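Local coordinates for DegV family protein (PDB 3FDJ) that is of unknown function but, as a member of the DegV family, probably binds a fatty acid in a cleft between its two domains, at residues D38-E52 / K257-G269. Residues are numbered along the deposited sequence; the frame is centred on the assembly and turned at random.
Sequences DDGQLDIHRMLDILE and KAGGLCSYYAERG
The axes of helix 44-52 and helix 260-266 come within 10.5 Å, their N-to-C directions 29° from parallel; in the loop before the first, Asp38 CA lies 5.0 Å from Gly260 CA. The contact packs the segment following strand 35-37 against the helix following strand 253-257, joining the two sheet-based halves of the DegV fold. Asp38 OD1 accepts from Gly260 N at 2.8 Å and OD2 from Leu261 N at 3.0 Å, both from above the carboxylate plane; Ser10 also bonds OD2. Leu42 CD2 rests on Gly260 CA, where the glycine has no side chain. Ile44 covers the same turn, CD1 over the Gly259-Gly260 peptide and CG2 against Ser263. The chain of Met47 bends at chi3 (70°), which brings CE to 3.6 Å from Gly260 O, while Leu51 CD1 meets the Tyr264 ring at its edge, 3.6 Å from Tyr264 CD1.

Beyond the second helix, Arg268 reaches back across the first. Leu48 CB lies over one guanidinium face. Arg268 NH1 and NH2 both end on Asp49 OD1 (2.9 Å each); with the planes 58° apart, this is not a coplanar two-oxygen bridge. Glu52 OE1 adds a weak bond from Arg268 NH1 at 2.7 Å. Glu232 salt-bridges Arg268 NE and hydrogen-bonds His45 ND1. A leucine in place of Arg268 would probably leave Asp49, Glu52 and Glu232 without their shared cation. Two chemistries thus flank the apolar packing: a carboxylate probably stabilised by a helix N-terminus, and an arginine probably balanced by three acids.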
ATOM      1  N   ASP A  38     -10.041  -6.191   7.812  1.00 12.25           N
ATOM      2  CA  ASP A  38      -8.583  -6.237   7.671  1.00 12.31           C
ATOM      3  C   ASP A  38      -7.920  -5.711   8.946  1.00 13.35           C
ATOM      4  O   ASP A  38      -7.291  -4.662   8.962  1.00 12.53           O
ATOM      5  CB  ASP A  38      -8.158  -5.419   6.427  1.00 12.07           C
ATOM      6  CG  ASP A  38      -6.674  -5.546   6.095  1.00 11.88           C
ATOM      7  OD1 ASP A  38      -5.989  -6.427   6.675  1.00 10.67           O
ATOM      8  OD2 ASP A  38      -6.197  -4.773   5.210  1.00 11.32           O
ATOM      9  N   ASP A  39      -8.030  -6.486  10.017  1.00 15.23           N
ATOM     10  CA  ASP A  39      -7.518  -6.078  11.315  1.00 17.39           C
ATOM     11  C   ASP A  39      -6.613  -7.174  11.859  1.00 18.60           C
ATOM     12  O   ASP A  39      -6.233  -8.108  11.122  1.00 18.73           O
ATOM     13  CB  ASP A  39      -8.697  -5.768  12.266  1.00 17.88           C
ATOM     14  CG  ASP A  39      -9.581  -6.991  12.563  1.00 19.26           C
ATOM     15  OD1 ASP A  39      -9.218  -8.136  12.209  1.00 20.72           O
ATOM     16  OD2 ASP A  39     -10.664  -6.794  13.159  1.00 22.02           O
ATOM     17  N   GLY A  40      -6.307  -7.113  13.156  1.00 19.35           N
ATOM     18  CA  GLY A  40      -5.498  -8.165  13.795  1.00 19.98           C
ATOM     19  C   GLY A  40      -6.086  -9.570  13.839  1.00 20.08           C
ATOM     20  O   GLY A  40      -5.377 -10.538  14.082  1.00 21.12           O
ATOM     21  N   GLN A  41      -7.389  -9.695  13.630  1.00 20.05           N
ATOM     22  CA  GLN A  41      -8.056 -10.987  13.738  1.00 19.73           C
ATOM     23  C   GLN A  41      -8.093 -11.752  12.415  1.00 18.26           C
ATOM     24  O   GLN A  41      -8.436 -12.926  12.401  1.00 17.84           O
ATOM     25  CB  GLN A  41      -9.496 -10.799  14.225  1.00 20.46           C
ATOM     26  CG  GLN A  41      -9.627  -9.977  15.481  1.00 23.80           C
ATOM     27  CD  GLN A  41      -8.879 -10.615  16.616  1.00 26.43           C
ATOM     28  OE1 GLN A  41      -7.914 -10.042  17.133  1.00 30.11           O
ATOM     29  NE2 GLN A  41      -9.291 -11.828  16.990  1.00 25.44           N
ATOM     30  N   LEU A  42      -7.754 -11.100  11.306  1.00 16.81           N
ATOM     31  CA  LEU A  42      -7.976 -11.698   9.991  1.00 15.87           C
ATOM     32  C   LEU A  42      -7.061 -12.880   9.634  1.00 15.60           C
ATOM     33  O   LEU A  42      -5.825 -12.781   9.682  1.00 16.25           O
ATOM     34  CB  LEU A  42      -7.869 -10.627   8.901  1.00 15.67           C
ATOM     35  CG  LEU A  42      -8.259 -11.049   7.488  1.00 14.40           C
ATOM     36  CD1 LEU A  42      -9.667 -11.580   7.446  1.00 12.04           C
ATOM     37  CD2 LEU A  42      -8.096  -9.841   6.550  1.00 10.42           C
ATOM     38  N   ASP A  43      -7.687 -13.992   9.249  1.00 14.98           N
ATOM     39  CA  ASP A  43      -6.981 -15.151   8.727  1.00 14.80           C
ATOM     40  C   ASP A  43      -6.966 -15.029   7.199  1.00 13.90           C
ATOM     41  O   ASP A  43      -7.910 -15.407   6.514  1.00 13.20           O
ATOM     42  CB  ASP A  43      -7.659 -16.454   9.174  1.00 14.79           C
ATOM     43  CG  ASP A  43      -6.962 -17.706   8.623  1.00 17.08           C
ATOM     44  OD1 ASP A  43      -6.131 -17.596   7.694  1.00 19.25           O
ATOM     45  OD2 ASP A  43      -7.244 -18.817   9.124  1.00 19.28           O
ATOM     46  N   ILE A  44      -5.888 -14.471   6.683  1.00 14.22           N
ATOM     47  CA  ILE A  44      -5.820 -14.122   5.261  1.00 14.07           C
ATOM     48  C   ILE A  44      -5.777 -15.365   4.397  1.00 13.95           C
ATOM     49  O   ILE A  44      -6.408 -15.411   3.353  1.00 13.84           O
ATOM     50  CB  ILE A  44      -4.617 -13.214   4.970  1.00 14.01           C
ATOM     51  CG1 ILE A  44      -4.877 -11.822   5.537  1.00 14.57           C
ATOM     52  CG2 ILE A  44      -4.346 -13.130   3.465  1.00 13.52           C
ATOM     53  CD1 ILE A  44      -3.648 -10.971   5.706  1.00 14.10           C
ATOM     54  N   HIS A  45      -5.051 -16.384   4.848  1.00 14.73           N
ATOM     55  CA  HIS A  45      -4.942 -17.647   4.114  1.00 14.68           C
ATOM     56  C   HIS A  45      -6.323 -18.271   3.907  1.00 14.89           C
ATOM     57  O   HIS A  45      -6.664 -18.716   2.809  1.00 14.10           O
ATOM     58  CB  HIS A  45      -4.012 -18.607   4.861  1.00 15.46           C
ATOM     59  CG  HIS A  45      -3.752 -19.887   4.127  1.00 16.59           C
ATOM     60  ND1 HIS A  45      -2.887 -19.967   3.057  1.00 18.65           N
ATOM     61  CD2 HIS A  45      -4.254 -21.133   4.299  1.00 18.85           C
ATOM     62  CE1 HIS A  45      -2.868 -21.207   2.598  1.00 19.37           C
ATOM     63  NE2 HIS A  45      -3.687 -21.936   3.336  1.00 20.36           N
ATOM     64  N   ARG A  46      -7.133 -18.270   4.965  1.00 14.71           N
ATOM     65  CA  ARG A  46      -8.507 -18.735   4.891  1.00 14.87           C
ATOM     66  C   ARG A  46      -9.360 -17.889   3.926  1.00 14.58           C
ATOM     67  O   ARG A  46     -10.149 -18.423   3.139  1.00 14.11           O
ATOM     68  CB  ARG A  46      -9.141 -18.740   6.294  1.00 14.88           C
ATOM     69  CG  ARG A  46     -10.638 -19.010   6.303  1.00 16.80           C
ATOM     70  CD  ARG A  46     -11.208 -19.092   7.726  1.00 18.94           C
ATOM     71  NE  ARG A  46     -12.654 -19.292   7.695  1.00 19.78           N
ATOM     72  CZ  ARG A  46     -13.566 -18.333   7.528  1.00 21.24           C
ATOM     73  NH1 ARG A  46     -13.220 -17.058   7.381  1.00 20.35           N
ATOM     74  NH2 ARG A  46     -14.855 -18.655   7.505  1.00 21.36           N
HETATM   75  N   MSE A  47      -9.213 -16.569   4.001  1.00 14.51           N
HETATM   76  CA  MSE A  47      -9.974 -15.689   3.126  1.00 14.01           C
HETATM   77  C   MSE A  47      -9.648 -15.973   1.660  1.00 14.13           C
HETATM   78  O   MSE A  47     -10.544 -16.051   0.826  1.00 13.88           O
HETATM   79  CB  MSE A  47      -9.672 -14.220   3.435  1.00 13.61           C
HETATM   80  CG  MSE A  47     -10.501 -13.257   2.607  1.00 13.03           C
HETATM   81 SE   MSE A  47      -9.927 -11.417   2.851  0.80 13.72          SE
HETATM   82  CE  MSE A  47      -8.199 -11.479   1.924  1.00 14.06           C
ATOM     83  N   LEU A  48      -8.362 -16.095   1.346  1.00 14.51           N
ATOM     84  CA  LEU A  48      -7.948 -16.369  -0.028  1.00 14.90           C
ATOM     85  C   LEU A  48      -8.499 -17.716  -0.512  1.00 15.36           C
ATOM     86  O   LEU A  48      -8.900 -17.840  -1.672  1.00 14.68           O
ATOM     87  CB  LEU A  48      -6.425 -16.338  -0.149  1.00 15.10           C
ATOM     88  CG  LEU A  48      -5.759 -14.968   0.055  1.00 14.57           C
ATOM     89  CD1 LEU A  48      -4.245 -15.115   0.079  1.00 15.51           C
ATOM     90  CD2 LEU A  48      -6.195 -13.995  -1.014  1.00 14.83           C
ATOM     91  N   ASP A  49      -8.503 -18.720   0.367  1.00 16.27           N
ATOM     92  CA  ASP A  49      -9.071 -20.022   0.025  1.00 17.31           C
ATOM     93  C   ASP A  49     -10.564 -19.892  -0.266  1.00 17.46           C
ATOM     94  O   ASP A  49     -11.068 -20.498  -1.205  1.00 17.57           O
ATOM     95  CB  ASP A  49      -8.845 -21.060   1.150  1.00 17.90           C
ATOM     96  CG  ASP A  49      -7.414 -21.639   1.175  1.00 20.38           C
ATOM     97  OD1 ASP A  49      -6.561 -21.270   0.333  1.00 22.92           O
ATOM     98  OD2 ASP A  49      -7.136 -22.486   2.060  1.00 24.92           O
ATOM     99  N   ILE A  50     -11.271 -19.099   0.533  1.00 17.63           N
ATOM    100  CA  ILE A  50     -12.701 -18.897   0.323  1.00 18.11           C
ATOM    101  C   ILE A  50     -12.953 -18.210  -1.015  1.00 19.04           C
ATOM    102  O   ILE A  50     -13.806 -18.652  -1.802  1.00 18.38           O
ATOM    103  CB  ILE A  50     -13.352 -18.099   1.477  1.00 17.70           C
ATOM    104  CG1 ILE A  50     -13.486 -18.985   2.717  1.00 17.97           C
ATOM    105  CG2 ILE A  50     -14.719 -17.584   1.087  1.00 17.20           C
ATOM    106  CD1 ILE A  50     -13.878 -18.212   3.964  1.00 17.21           C
ATOM    107  N   LEU A  51     -12.186 -17.156  -1.287  1.00 19.81           N
ATOM    108  CA  LEU A  51     -12.365 -16.399  -2.517  1.00 21.09           C
ATOM    109  C   LEU A  51     -12.033 -17.201  -3.769  1.00 22.08           C
ATOM    110  O   LEU A  51     -12.733 -17.084  -4.762  1.00 22.80           O
ATOM    111  CB  LEU A  51     -11.552 -15.106  -2.492  1.00 20.62           C
ATOM    112  CG  LEU A  51     -12.064 -14.119  -1.454  1.00 20.18           C
ATOM    113  CD1 LEU A  51     -11.066 -13.013  -1.242  1.00 19.62           C
ATOM    114  CD2 LEU A  51     -13.420 -13.566  -1.835  1.00 22.24           C
ATOM    115  N   GLU A  52     -10.978 -18.006  -3.729  0.50 22.81           N
ATOM    116  CA  GLU A  52     -10.581 -18.781  -4.913  0.50 23.59           C
ATOM    117  C   GLU A  52     -11.634 -19.783  -5.375  0.50 24.05           C
ATOM    118  O   GLU A  52     -11.646 -20.163  -6.546  0.50 24.45           O
ATOM    119  CB  GLU A  52      -9.229 -19.473  -4.701  0.50 23.71           C
ATOM    120  CG  GLU A  52      -8.078 -18.703  -5.348  0.50 23.97           C
ATOM    121  CD  GLU A  52      -6.711 -19.133  -4.853  0.50 24.33           C
ATOM    122  OE1 GLU A  52      -6.620 -20.127  -4.109  0.50 24.86           O
ATOM    123  OE2 GLU A  52      -5.721 -18.467  -5.207  0.50 24.40           O
ATOM    124  N   LYS A 257       4.792  -9.600   4.747  1.00  9.59           N
ATOM    125  CA  LYS A 257       3.509 -10.061   4.228  1.00 10.65           C
ATOM    126  C   LYS A 257       2.526  -8.902   4.004  1.00  9.93           C
ATOM    127  O   LYS A 257       2.384  -7.999   4.833  1.00 10.07           O
ATOM    128  CB  LYS A 257       2.863 -11.057   5.183  1.00 11.10           C
ATOM    129  CG  LYS A 257       3.665 -12.318   5.427  1.00 14.85           C
ATOM    130  CD  LYS A 257       2.894 -13.260   6.346  1.00 18.61           C
ATOM    131  CE  LYS A 257       3.672 -14.528   6.581  1.00 23.19           C
ATOM    132  NZ  LYS A 257       4.934 -14.205   7.295  1.00 27.75           N
ATOM    133  N   ALA A 258       1.792  -9.001   2.912  1.00  9.55           N
ATOM    134  CA  ALA A 258       0.658  -8.115   2.653  1.00  9.64           C
ATOM    135  C   ALA A 258      -0.449  -8.328   3.680  1.00  9.34           C
ATOM    136  O   ALA A 258      -0.586  -9.415   4.258  1.00  9.10           O
ATOM    137  CB  ALA A 258       0.136  -8.338   1.236  1.00  9.33           C
ATOM    138  N   GLY A 259      -1.217  -7.264   3.941  1.00  9.31           N
ATOM    139  CA  GLY A 259      -2.404  -7.344   4.771  1.00  9.28           C
ATOM    140  C   GLY A 259      -3.580  -7.788   3.931  1.00  9.23           C
ATOM    141  O   GLY A 259      -3.401  -8.168   2.779  1.00  8.45           O
ATOM    142  N   GLY A 260      -4.768  -7.745   4.529  1.00  8.80           N
ATOM    143  CA  GLY A 260      -5.995  -8.250   3.912  1.00  9.91           C
ATOM    144  C   GLY A 260      -6.372  -7.555   2.605  1.00  9.76           C
ATOM    145  O   GLY A 260      -6.653  -8.203   1.615  1.00  9.17           O
ATOM    146  N   LEU A 261      -6.378  -6.229   2.619  1.00 10.18           N
ATOM    147  CA  LEU A 261      -6.796  -5.444   1.465  1.00 10.86           C
ATOM    148  C   LEU A 261      -5.849  -5.663   0.301  1.00 11.04           C
ATOM    149  O   LEU A 261      -6.270  -5.950  -0.826  1.00 11.90           O
ATOM    150  CB  LEU A 261      -6.827  -3.955   1.841  1.00 11.05           C
ATOM    151  CG  LEU A 261      -7.423  -2.967   0.828  1.00 12.13           C
ATOM    152  CD1 LEU A 261      -6.473  -2.683  -0.322  1.00 15.34           C
ATOM    153  CD2 LEU A 261      -8.799  -3.478   0.328  1.00 13.65           C
ATOM    154  N   CYS A 262      -4.554  -5.525   0.551  1.00 11.49           N
ATOM    155  CA  CYS A 262      -3.581  -5.764  -0.503  1.00 12.41           C
ATOM    156  C   CYS A 262      -3.587  -7.225  -0.965  1.00 11.95           C
ATOM    157  O   CYS A 262      -3.413  -7.481  -2.149  1.00 12.13           O
ATOM    158  CB  CYS A 262      -2.182  -5.297  -0.116  1.00 13.12           C
ATOM    159  SG  CYS A 262      -2.037  -3.442  -0.100  1.00 21.27           S
ATOM    160  N   SER A 263      -3.849  -8.166  -0.071  1.00 10.58           N
ATOM    161  CA  SER A 263      -3.939  -9.590  -0.458  1.00  9.64           C
ATOM    162  C   SER A 263      -5.135  -9.822  -1.375  1.00 10.15           C
ATOM    163  O   SER A 263      -5.029 -10.558  -2.345  1.00  9.48           O
ATOM    164  CB  SER A 263      -3.989 -10.511   0.765  1.00 10.65           C
ATOM    165  OG  SER A 263      -2.762 -10.466   1.502  1.00  8.99           O
ATOM    166  N   TYR A 264      -6.245  -9.139  -1.102  1.00  9.24           N
ATOM    167  CA  TYR A 264      -7.435  -9.256  -1.946  1.00  9.65           C
ATOM    168  C   TYR A 264      -7.165  -8.766  -3.381  1.00  9.80           C
ATOM    169  O   TYR A 264      -7.493  -9.460  -4.335  1.00  9.18           O
ATOM    170  CB  TYR A 264      -8.632  -8.517  -1.315  1.00  9.44           C
ATOM    171  CG  TYR A 264      -9.851  -8.484  -2.190  1.00  8.27           C
ATOM    172  CD1 TYR A 264     -10.676  -9.601  -2.278  1.00 10.52           C
ATOM    173  CD2 TYR A 264     -10.168  -7.370  -2.959  1.00  8.37           C
ATOM    174  CE1 TYR A 264     -11.773  -9.615  -3.116  1.00 10.16           C
ATOM    175  CE2 TYR A 264     -11.309  -7.370  -3.801  1.00  9.69           C
ATOM    176  CZ  TYR A 264     -12.098  -8.498  -3.865  1.00  9.21           C
ATOM    177  OH  TYR A 264     -13.203  -8.559  -4.676  1.00 10.68           O
ATOM    178  N   TYR A 265      -6.568  -7.586  -3.516  1.00  9.63           N
ATOM    179  CA  TYR A 265      -6.397  -6.957  -4.822  1.00 10.03           C
ATOM    180  C   TYR A 265      -5.146  -7.399  -5.577  1.00  9.83           C
ATOM    181  O   TYR A 265      -5.165  -7.458  -6.813  1.00  9.97           O
ATOM    182  CB  TYR A 265      -6.448  -5.430  -4.690  1.00  9.81           C
ATOM    183  CG  TYR A 265      -7.857  -4.886  -4.610  1.00  9.59           C
ATOM    184  CD1 TYR A 265      -8.759  -5.082  -5.667  1.00  8.61           C
ATOM    185  CD2 TYR A 265      -8.315  -4.198  -3.473  1.00 10.19           C
ATOM    186  CE1 TYR A 265     -10.064  -4.594  -5.600  1.00 10.03           C
ATOM    187  CE2 TYR A 265      -9.612  -3.700  -3.414  1.00  9.32           C
ATOM    188  CZ  TYR A 265     -10.470  -3.892  -4.477  1.00  8.85           C
ATOM    189  OH  TYR A 265     -11.767  -3.439  -4.417  1.00  8.44           O
ATOM    190  N   ALA A 266      -4.066  -7.705  -4.864  1.00  9.92           N
ATOM    191  CA  ALA A 266      -2.851  -8.236  -5.520  1.00 11.26           C
ATOM    192  C   ALA A 266      -2.949  -9.724  -5.841  1.00 10.93           C
ATOM    193  O   ALA A 266      -2.309 -10.208  -6.780  1.00 11.20           O
ATOM    194  CB  ALA A 266      -1.600  -7.940  -4.693  1.00  9.86           C
ATOM    195  N   GLU A 267      -3.745 -10.432  -5.048  1.00 10.99           N
ATOM    196  CA  GLU A 267      -4.041 -11.868  -5.188  1.00 11.17           C
ATOM    197  C   GLU A 267      -2.862 -12.783  -4.889  1.00 10.92           C
ATOM    198  O   GLU A 267      -1.724 -12.349  -4.775  1.00  8.78           O
ATOM    199  CB  GLU A 267      -4.711 -12.190  -6.525  1.00 12.27           C
ATOM    200  CG  GLU A 267      -6.046 -11.474  -6.635  1.00 14.89           C
ATOM    201  CD  GLU A 267      -6.954 -12.010  -7.724  1.00 18.55           C
ATOM    202  OE1 GLU A 267      -7.127 -13.253  -7.809  1.00 20.82           O
ATOM    203  OE2 GLU A 267      -7.534 -11.168  -8.454  1.00 17.21           O
ATOM    204  N   ARG A 268      -3.172 -14.058  -4.705  1.00 11.31           N
ATOM    205  CA  ARG A 268      -2.155 -15.033  -4.386  1.00 11.97           C
ATOM    206  C   ARG A 268      -1.045 -14.973  -5.421  1.00 11.29           C
ATOM    207  O   ARG A 268      -1.301 -14.934  -6.630  1.00 10.70           O
ATOM    208  CB  ARG A 268      -2.758 -16.441  -4.361  1.00 12.71           C
ATOM    209  CG  ARG A 268      -2.128 -17.343  -3.376  1.00 18.13           C
ATOM    210  CD  ARG A 268      -3.082 -18.502  -3.061  1.00 21.10           C
ATOM    211  NE  ARG A 268      -3.300 -18.627  -1.624  1.00 24.94           N
ATOM    212  CZ  ARG A 268      -4.361 -19.198  -1.055  1.00 24.68           C
ATOM    213  NH1 ARG A 268      -5.353 -19.693  -1.791  1.00 26.61           N
ATOM    214  NH2 ARG A 268      -4.434 -19.269   0.268  1.00 26.56           N
ATOM    215  N   GLY A 269       0.187 -14.936  -4.922  1.00 10.55           N
ATOM    216  CA  GLY A 269       1.374 -14.896  -5.755  1.00  9.62           C
ATOM    217  C   GLY A 269       1.903 -13.491  -5.963  1.00  8.73           C
ATOM    218  O   GLY A 269       3.027 -13.297  -6.424  1.00  9.58           O
TER